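Local coordinates for protein putative thioesterase (Escherichia coli, PDB 5UGZ) that probably hydrolyses thioesters as a type II thioesterase, releasing intermediates from the colibactin NRPS/PKS assembly line, at residues A[91-105]-A[117-130]. Residues are numbered along the deposited sequence; the frame is centred on the assembly and turned at random.
Sequences DYAIFGHSLGGIMAF and DMPCALFFSGCRPP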
ATOM      1  N   ASP A  91      -5.304 -18.757  -5.435  1.00 24.64           N
ATOM      2  CA  ASP A  91      -4.145 -18.078  -4.868  1.00 23.04           C
ATOM      3  C   ASP A  91      -4.225 -16.570  -5.063  1.00 19.41           C
ATOM      4  O   ASP A  91      -4.707 -16.079  -6.081  1.00 21.39           O
ATOM      5  CB  ASP A  91      -2.859 -18.576  -5.519  1.00 22.74           C
ATOM      6  CG  ASP A  91      -2.733 -20.071  -5.464  1.00 28.87           C
ATOM      7  OD1 ASP A  91      -2.465 -20.608  -4.366  1.00 33.19           O
ATOM      8  OD2 ASP A  91      -2.913 -20.710  -6.517  1.00 29.61           O
ATOM      9  N   TYR A  92      -3.684 -15.831  -4.102  1.00 20.36           N
ATOM     10  CA  TYR A  92      -3.635 -14.381  -4.244  1.00 17.28           C
ATOM     11  C   TYR A  92      -2.536 -13.811  -3.355  1.00 17.78           C
ATOM     12  O   TYR A  92      -2.097 -14.439  -2.387  1.00 18.08           O
ATOM     13  CB  TYR A  92      -5.000 -13.752  -3.918  1.00 17.13           C
ATOM     14  CG  TYR A  92      -5.371 -13.787  -2.452  1.00 16.69           C
ATOM     15  CD1 TYR A  92      -5.070 -12.720  -1.623  1.00 15.21           C
ATOM     16  CD2 TYR A  92      -6.016 -14.882  -1.902  1.00 17.96           C
ATOM     17  CE1 TYR A  92      -5.390 -12.739  -0.311  1.00 17.13           C
ATOM     18  CE2 TYR A  92      -6.336 -14.919  -0.556  1.00 18.04           C
ATOM     19  CZ  TYR A  92      -6.021 -13.834   0.233  1.00 19.40           C
ATOM     20  OH  TYR A  92      -6.337 -13.818   1.578  1.00 20.87           O
ATOM     21  N   ALA A  93      -2.083 -12.617  -3.720  1.00 18.64           N
ATOM     22  CA  ALA A  93      -1.140 -11.832  -2.939  1.00 15.24           C
ATOM     23  C   ALA A  93      -1.704 -10.428  -2.801  1.00 13.78           C
ATOM     24  O   ALA A  93      -2.673 -10.074  -3.463  1.00 13.23           O
ATOM     25  CB  ALA A  93       0.240 -11.779  -3.596  1.00 16.32           C
ATOM     26  N   ILE A  94      -1.089  -9.623  -1.936  1.00 14.13           N
ATOM     27  CA  ILE A  94      -1.492  -8.239  -1.724  1.00 14.31           C
ATOM     28  C   ILE A  94      -0.252  -7.363  -1.669  1.00 13.26           C
ATOM     29  O   ILE A  94       0.680  -7.651  -0.914  1.00 12.54           O
ATOM     30  CB  ILE A  94      -2.319  -8.061  -0.441  1.00 12.83           C
ATOM     31  CG1 ILE A  94      -3.352  -9.192  -0.350  1.00 14.69           C
ATOM     32  CG2 ILE A  94      -2.945  -6.647  -0.413  1.00 12.19           C
ATOM     33  CD1 ILE A  94      -4.286  -9.112   0.818  1.00 14.66           C
ATOM     34  N   PHE A  95      -0.244  -6.301  -2.474  1.00 11.15           N
ATOM     35  CA  PHE A  95       0.806  -5.301  -2.473  1.00 11.47           C
ATOM     36  C   PHE A  95       0.173  -3.964  -2.116  1.00 12.34           C
ATOM     37  O   PHE A  95      -0.899  -3.633  -2.623  1.00 12.22           O
ATOM     38  CB  PHE A  95       1.502  -5.218  -3.858  1.00 12.41           C
ATOM     39  CG  PHE A  95       2.560  -4.154  -3.949  1.00 13.40           C
ATOM     40  CD1 PHE A  95       2.212  -2.815  -4.115  1.00 13.20           C
ATOM     41  CD2 PHE A  95       3.905  -4.485  -3.863  1.00 15.90           C
ATOM     42  CE1 PHE A  95       3.182  -1.818  -4.187  1.00 13.44           C
ATOM     43  CE2 PHE A  95       4.888  -3.487  -3.944  1.00 16.59           C
ATOM     44  CZ  PHE A  95       4.518  -2.153  -4.103  1.00 14.05           C
ATOM     45  N   GLY A  96       0.828  -3.207  -1.245  1.00 12.82           N
ATOM     46  CA  GLY A  96       0.398  -1.849  -0.947  1.00 12.51           C
ATOM     47  C   GLY A  96       1.611  -0.997  -0.672  1.00 12.46           C
ATOM     48  O   GLY A  96       2.610  -1.482  -0.141  1.00 14.28           O
ATOM     49  N   HIS A  97       1.541   0.277  -1.061  1.00 15.49           N
ATOM     50  CA  HIS A  97       2.609   1.243  -0.809  1.00 14.36           C
ATOM     51  C   HIS A  97       2.130   2.257   0.221  1.00 16.05           C
ATOM     52  O   HIS A  97       1.032   2.814   0.093  1.00 16.82           O
ATOM     53  CB  HIS A  97       3.056   1.965  -2.089  1.00 12.96           C
ATOM     54  CG  HIS A  97       4.290   2.811  -1.913  1.00 14.74           C
ATOM     55  ND1 HIS A  97       5.569   2.298  -1.981  1.00 15.59           N
ATOM     56  CD2 HIS A  97       4.436   4.131  -1.650  1.00 16.44           C
ATOM     57  CE1 HIS A  97       6.445   3.266  -1.782  1.00 16.47           C
ATOM     58  NE2 HIS A  97       5.783   4.388  -1.576  1.00 15.88           N
ATOM     59  N   SER A  98       2.946   2.473   1.251  1.00 17.27           N
ATOM     60  CA  SER A  98       2.702   3.478   2.299  1.00 17.82           C
ATOM     61  C   SER A  98       1.351   3.232   2.964  1.00 15.87           C
ATOM     62  O   SER A  98       1.181   2.170   3.586  1.00 16.11           O
ATOM     63  CB  SER A  98       2.889   4.859   1.689  1.00 17.88           C
ATOM     64  OG  SER A  98       3.474   5.699   2.662  1.00 24.47           O
ATOM     65  N   LEU A  99       0.399   4.170   2.906  1.00 16.95           N
ATOM     66  CA  LEU A  99      -0.933   3.941   3.461  1.00 17.56           C
ATOM     67  C   LEU A  99      -1.548   2.671   2.898  1.00 16.01           C
ATOM     68  O   LEU A  99      -2.239   1.932   3.610  1.00 14.59           O
ATOM     69  CB  LEU A  99      -1.834   5.143   3.159  1.00 16.48           C
ATOM     70  CG  LEU A  99      -3.311   4.996   3.480  1.00 15.56           C
ATOM     71  CD1 LEU A  99      -3.531   4.855   4.995  1.00 17.49           C
ATOM     72  CD2 LEU A  99      -4.080   6.170   2.904  1.00 15.82           C
ATOM     73  N   GLY A 100      -1.311   2.406   1.615  1.00 16.02           N
ATOM     74  CA  GLY A 100      -1.777   1.178   1.018  1.00 14.43           C
ATOM     75  C   GLY A 100      -1.187  -0.050   1.662  1.00 14.05           C
ATOM     76  O   GLY A 100      -1.773  -1.132   1.565  1.00 13.42           O
ATOM     77  N   GLY A 101      -0.039   0.088   2.314  1.00 14.89           N
ATOM     78  CA  GLY A 101       0.588  -1.027   3.004  1.00 14.50           C
ATOM     79  C   GLY A 101      -0.071  -1.299   4.341  1.00 15.30           C
ATOM     80  O   GLY A 101      -0.270  -2.457   4.706  1.00 16.89           O
ATOM     81  N   ILE A 102      -0.402  -0.230   5.080  1.00 15.80           N
ATOM     82  CA  ILE A 102      -1.190  -0.362   6.310  1.00 17.13           C
ATOM     83  C   ILE A 102      -2.562  -0.931   5.995  1.00 16.08           C
ATOM     84  O   ILE A 102      -3.082  -1.788   6.714  1.00 16.25           O
ATOM     85  CB  ILE A 102      -1.319   0.999   7.023  1.00 17.48           C
ATOM     86  CG1 ILE A 102       0.021   1.464   7.607  1.00 23.08           C
ATOM     87  CG2 ILE A 102      -2.369   0.930   8.109  1.00 21.17           C
ATOM     88  CD1 ILE A 102       0.587   0.570   8.706  1.00 26.47           C
ATOM     89  N   MET A 103      -3.175  -0.449   4.918  1.00 15.11           N
ATOM     90  CA  MET A 103      -4.465  -0.973   4.495  1.00 15.93           C
ATOM     91  C   MET A 103      -4.351  -2.418   4.035  1.00 14.10           C
ATOM     92  O   MET A 103      -5.230  -3.225   4.330  1.00 15.34           O
ATOM     93  CB  MET A 103      -5.057  -0.083   3.397  1.00 15.54           C
ATOM     94  CG  MET A 103      -5.428   1.302   3.905  1.00 19.38           C
ATOM     95  SD  MET A 103      -6.542   2.289   2.868  1.00 24.02           S
ATOM     96  CE  MET A 103      -7.979   1.238   2.814  1.00 20.64           C
ATOM     97  N   ALA A 104      -3.276  -2.766   3.325  1.00 13.79           N
ATOM     98  CA  ALA A 104      -3.051  -4.162   2.968  1.00 15.33           C
ATOM     99  C   ALA A 104      -2.944  -5.041   4.208  1.00 15.51           C
ATOM    100  O   ALA A 104      -3.501  -6.147   4.245  1.00 14.72           O
ATOM    101  CB  ALA A 104      -1.799  -4.297   2.108  1.00 13.94           C
ATOM    102  N   PHE A 105      -2.232  -4.571   5.233  1.00 14.74           N
ATOM    103  CA  PHE A 105      -2.105  -5.344   6.461  1.00 15.35           C
ATOM    104  C   PHE A 105      -3.458  -5.557   7.122  1.00 14.39           C
ATOM    105  O   PHE A 105      -3.797  -6.674   7.524  1.00 16.82           O
ATOM    106  CB  PHE A 105      -1.161  -4.646   7.434  1.00 17.36           C
ATOM    107  CG  PHE A 105      -1.088  -5.321   8.776  1.00 18.98           C
ATOM    108  CD1 PHE A 105      -0.302  -6.446   8.961  1.00 17.26           C
ATOM    109  CD2 PHE A 105      -1.819  -4.834   9.850  1.00 19.21           C
ATOM    110  CE1 PHE A 105      -0.247  -7.073  10.207  1.00 21.26           C
ATOM    111  CE2 PHE A 105      -1.772  -5.441  11.082  1.00 18.44           C
ATOM    112  CZ  PHE A 105      -0.982  -6.567  11.266  1.00 19.75           C
ATOM    113  N   ASP A 117      -8.968 -18.061   2.628  1.00 22.43           N
ATOM    114  CA  ASP A 117      -7.659 -18.648   2.868  1.00 23.02           C
ATOM    115  C   ASP A 117      -6.592 -17.568   2.978  1.00 21.24           C
ATOM    116  O   ASP A 117      -6.803 -16.403   2.630  1.00 21.02           O
ATOM    117  CB  ASP A 117      -7.258 -19.613   1.755  1.00 23.01           C
ATOM    118  CG  ASP A 117      -8.251 -20.736   1.567  1.00 27.82           C
ATOM    119  OD1 ASP A 117      -8.706 -21.325   2.580  1.00 24.58           O
ATOM    120  OD2 ASP A 117      -8.573 -21.020   0.393  1.00 29.67           O
ATOM    121  N   MET A 118      -5.432 -17.995   3.471  1.00 18.87           N
ATOM    122  CA  MET A 118      -4.264 -17.135   3.597  1.00 20.25           C
ATOM    123  C   MET A 118      -3.724 -16.761   2.212  1.00 19.89           C
ATOM    124  O   MET A 118      -3.729 -17.594   1.304  1.00 18.93           O
ATOM    125  CB  MET A 118      -3.196 -17.871   4.411  1.00 18.49           C
ATOM    126  CG  MET A 118      -1.957 -17.087   4.805  1.00 19.82           C
ATOM    127  SD  MET A 118      -2.085 -15.998   6.242  1.00 20.18           S
ATOM    128  CE  MET A 118      -2.860 -17.055   7.458  1.00 15.44           C
ATOM    129  N   PRO A 119      -3.275 -15.512   2.008  1.00 18.20           N
ATOM    130  CA  PRO A 119      -2.567 -15.178   0.766  1.00 18.97           C
ATOM    131  C   PRO A 119      -1.301 -16.012   0.589  1.00 18.70           C
ATOM    132  O   PRO A 119      -0.784 -16.602   1.539  1.00 18.73           O
ATOM    133  CB  PRO A 119      -2.222 -13.694   0.941  1.00 16.18           C
ATOM    134  CG  PRO A 119      -2.331 -13.459   2.435  1.00 16.89           C
ATOM    135  CD  PRO A 119      -3.432 -14.335   2.881  1.00 14.53           C
ATOM    136  N   CYS A 120      -0.810 -16.036  -0.660  1.00 18.33           N
ATOM    137  CA  CYS A 120       0.503 -16.606  -0.991  1.00 19.38           C
ATOM    138  C   CYS A 120       1.631 -15.854  -0.302  1.00 20.16           C
ATOM    139  O   CYS A 120       2.567 -16.459   0.245  1.00 19.91           O
ATOM    140  CB  CYS A 120       0.771 -16.517  -2.500  1.00 17.70           C
ATOM    141  SG  CYS A 120      -0.223 -17.440  -3.580  1.00 35.84           S
ATOM    142  N   ALA A 121       1.599 -14.527  -0.421  1.00 17.72           N
ATOM    143  CA  ALA A 121       2.648 -13.611  -0.008  1.00 16.19           C
ATOM    144  C   ALA A 121       2.036 -12.230   0.096  1.00 16.24           C
ATOM    145  O   ALA A 121       0.977 -11.955  -0.471  1.00 15.45           O
ATOM    146  CB  ALA A 121       3.813 -13.580  -0.997  1.00 17.98           C
ATOM    147  N   LEU A 122       2.731 -11.367   0.826  1.00 16.92           N
ATOM    148  CA  LEU A 122       2.313 -10.002   1.088  1.00 17.41           C
ATOM    149  C   LEU A 122       3.514  -9.109   0.880  1.00 15.87           C
ATOM    150  O   LEU A 122       4.622  -9.462   1.288  1.00 16.99           O
ATOM    151  CB  LEU A 122       1.779  -9.812   2.526  1.00 15.34           C
ATOM    152  CG  LEU A 122       0.454 -10.492   2.892  1.00 15.20           C
ATOM    153  CD1 LEU A 122       0.302 -10.510   4.394  1.00 14.80           C
ATOM    154  CD2 LEU A 122      -0.736  -9.793   2.260  1.00 14.21           C
ATOM    155  N   PHE A 123       3.285  -7.953   0.258  1.00 15.57           N
ATOM    156  CA  PHE A 123       4.322  -6.976  -0.052  1.00 14.23           C
ATOM    157  C   PHE A 123       3.934  -5.662   0.601  1.00 14.75           C
ATOM    158  O   PHE A 123       2.858  -5.129   0.325  1.00 14.80           O
ATOM    159  CB  PHE A 123       4.486  -6.798  -1.568  1.00 13.47           C
ATOM    160  CG  PHE A 123       4.717  -8.082  -2.307  1.00 14.87           C
ATOM    161  CD1 PHE A 123       6.004  -8.553  -2.515  1.00 16.41           C
ATOM    162  CD2 PHE A 123       3.647  -8.831  -2.780  1.00 15.18           C
ATOM    163  CE1 PHE A 123       6.228  -9.738  -3.197  1.00 16.28           C
ATOM    164  CE2 PHE A 123       3.859 -10.024  -3.451  1.00 16.02           C
ATOM    165  CZ  PHE A 123       5.159 -10.480  -3.657  1.00 16.22           C
ATOM    166  N   PHE A 124       4.788  -5.150   1.478  1.00 15.60           N
ATOM    167  CA  PHE A 124       4.570  -3.856   2.114  1.00 14.07           C
ATOM    168  C   PHE A 124       5.692  -2.947   1.652  1.00 18.16           C
ATOM    169  O   PHE A 124       6.845  -3.108   2.068  1.00 18.81           O
ATOM    170  CB  PHE A 124       4.521  -3.959   3.637  1.00 15.53           C
ATOM    171  CG  PHE A 124       3.488  -4.931   4.145  1.00 18.68           C
ATOM    172  CD1 PHE A 124       2.134  -4.660   4.006  1.00 16.11           C
ATOM    173  CD2 PHE A 124       3.863  -6.124   4.744  1.00 17.31           C
ATOM    174  CE1 PHE A 124       1.180  -5.556   4.460  1.00 15.82           C
ATOM    175  CE2 PHE A 124       2.904  -7.015   5.194  1.00 15.95           C
ATOM    176  CZ  PHE A 124       1.564  -6.726   5.049  1.00 15.78           C
ATOM    177  N   SER A 125       5.347  -2.005   0.788  1.00 16.61           N
ATOM    178  CA  SER A 125       6.300  -1.108   0.167  1.00 16.77           C
ATOM    179  C   SER A 125       6.223   0.267   0.831  1.00 17.83           C
ATOM    180  O   SER A 125       5.132   0.780   1.107  1.00 17.01           O
ATOM    181  CB  SER A 125       6.006  -1.031  -1.331  1.00 14.30           C
ATOM    182  OG  SER A 125       6.981  -0.303  -2.028  1.00 15.61           O
ATOM    183  N   GLY A 126       7.390   0.846   1.105  1.00 19.12           N
ATOM    184  CA  GLY A 126       7.444   2.182   1.691  1.00 18.58           C
ATOM    185  C   GLY A 126       6.581   2.327   2.924  1.00 19.78           C
ATOM    186  O   GLY A 126       5.886   3.337   3.091  1.00 20.47           O
ATOM    187  N   CYS A 127       6.604   1.325   3.792  1.00 20.18           N
ATOM    188  CA  CYS A 127       5.605   1.188   4.845  1.00 20.81           C
ATOM    189  C   CYS A 127       6.307   0.792   6.132  1.00 21.73           C
ATOM    190  O   CYS A 127       6.875  -0.296   6.210  1.00 21.11           O
ATOM    191  CB  CYS A 127       4.558   0.143   4.453  1.00 18.06           C
ATOM    192  SG  CYS A 127       3.117   0.156   5.507  1.00 27.36           S
ATOM    193  N   ARG A 128       6.258   1.667   7.135  1.00 27.26           N
ATOM    194  CA  ARG A 128       6.772   1.348   8.458  1.00 27.98           C
ATOM    195  C   ARG A 128       5.883   0.292   9.118  1.00 28.73           C
ATOM    196  O   ARG A 128       4.730   0.102   8.718  1.00 26.46           O
ATOM    197  CB  ARG A 128       6.858   2.618   9.307  1.00 32.63           C
ATOM    198  CG  ARG A 128       7.853   3.654   8.728  1.00 37.31           C
ATOM    199  CD  ARG A 128       7.852   5.019   9.444  1.00 43.47           C
ATOM    200  NE  ARG A 128       8.107   4.938  10.887  1.00 48.38           N
ATOM    201  CZ  ARG A 128       8.451   5.974  11.655  1.00 49.61           C
ATOM    202  NH1 ARG A 128       8.608   7.189  11.130  1.00 47.58           N
ATOM    203  NH2 ARG A 128       8.644   5.791  12.955  1.00 48.99           N
ATOM    204  N   PRO A 129       6.398  -0.422  10.116  1.00 29.01           N
ATOM    205  CA  PRO A 129       5.640  -1.538  10.677  1.00 27.50           C
ATOM    206  C   PRO A 129       4.335  -1.058  11.270  1.00 28.21           C
ATOM    207  O   PRO A 129       4.243   0.068  11.799  1.00 30.20           O
ATOM    208  CB  PRO A 129       6.581  -2.105  11.750  1.00 29.41           C
ATOM    209  CG  PRO A 129       7.934  -1.630  11.359  1.00 30.15           C
ATOM    210  CD  PRO A 129       7.715  -0.275  10.760  1.00 29.25           C
ATOM    211  N   PRO A 130       3.284  -1.882  11.221  1.00 26.01           N
ATOM    212  CA  PRO A 130       1.970  -1.397  11.655  1.00 28.42           C
ATOM    213  C   PRO A 130       1.922  -1.007  13.125  1.00 29.22           C
ATOM    214  O   PRO A 130       1.145  -0.110  13.483  1.00 28.16           O
ATOM    215  CB  PRO A 130       1.036  -2.574  11.338  1.00 25.41           C
ATOM    216  CG  PRO A 130       1.920  -3.755  11.191  1.00 22.15           C
ATOM    217  CD  PRO A 130       3.232  -3.262  10.710  1.00 26.03           C
TER
HETATM  218  O   HOH W   1      -3.742 -17.795  -1.331  1.00 20.56           O
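Phe123 N donates to Ile94 O (2.9 Å) and Ser125 N to Gly96 O (2.9 Å), pairing parallel strands 91-97 and 121-125 of the beta-alpha-beta unit at the centre of an alpha/beta-hydrolase sheet. The hydrogen bonding runs past the strand end, where Ser98 N reaches Ser125 O at 2.8 Å. Gly96, Ser98 and Gly100 fit the GxSxG nucleophile elbow of this fold, and the positive phi of Ser98 (57°) matches its strained turn; Ser98 is probably the nucleophile, and His235 touches it. On one sheet face, Phe95 and Phe123 cross nearly perpendicularly, Phe95 CD2 pressing on Phe123 CB. Beyond them, Ser125 OG, anti to its own N (chi1 -173°), meets the edge of the His97 ring in plane, 3.0 Å from ND1.

On the other face, helix 99-113 packs back over strand 121-125, with Phe124 CD1 3.3 Å from Gly101 O and its CE1 against Ala104 CB. Pro130 CG sits over the centre of the Phe105 ring, 3.9 Å from its centroid; His109 and Phe220 meet this ring edge-to-face. At the far end, Pro119 CA lies over one face of Tyr92, whose hydroxyl donates to Asp117 O in the carbonyl plane, 2.8 Å from OH.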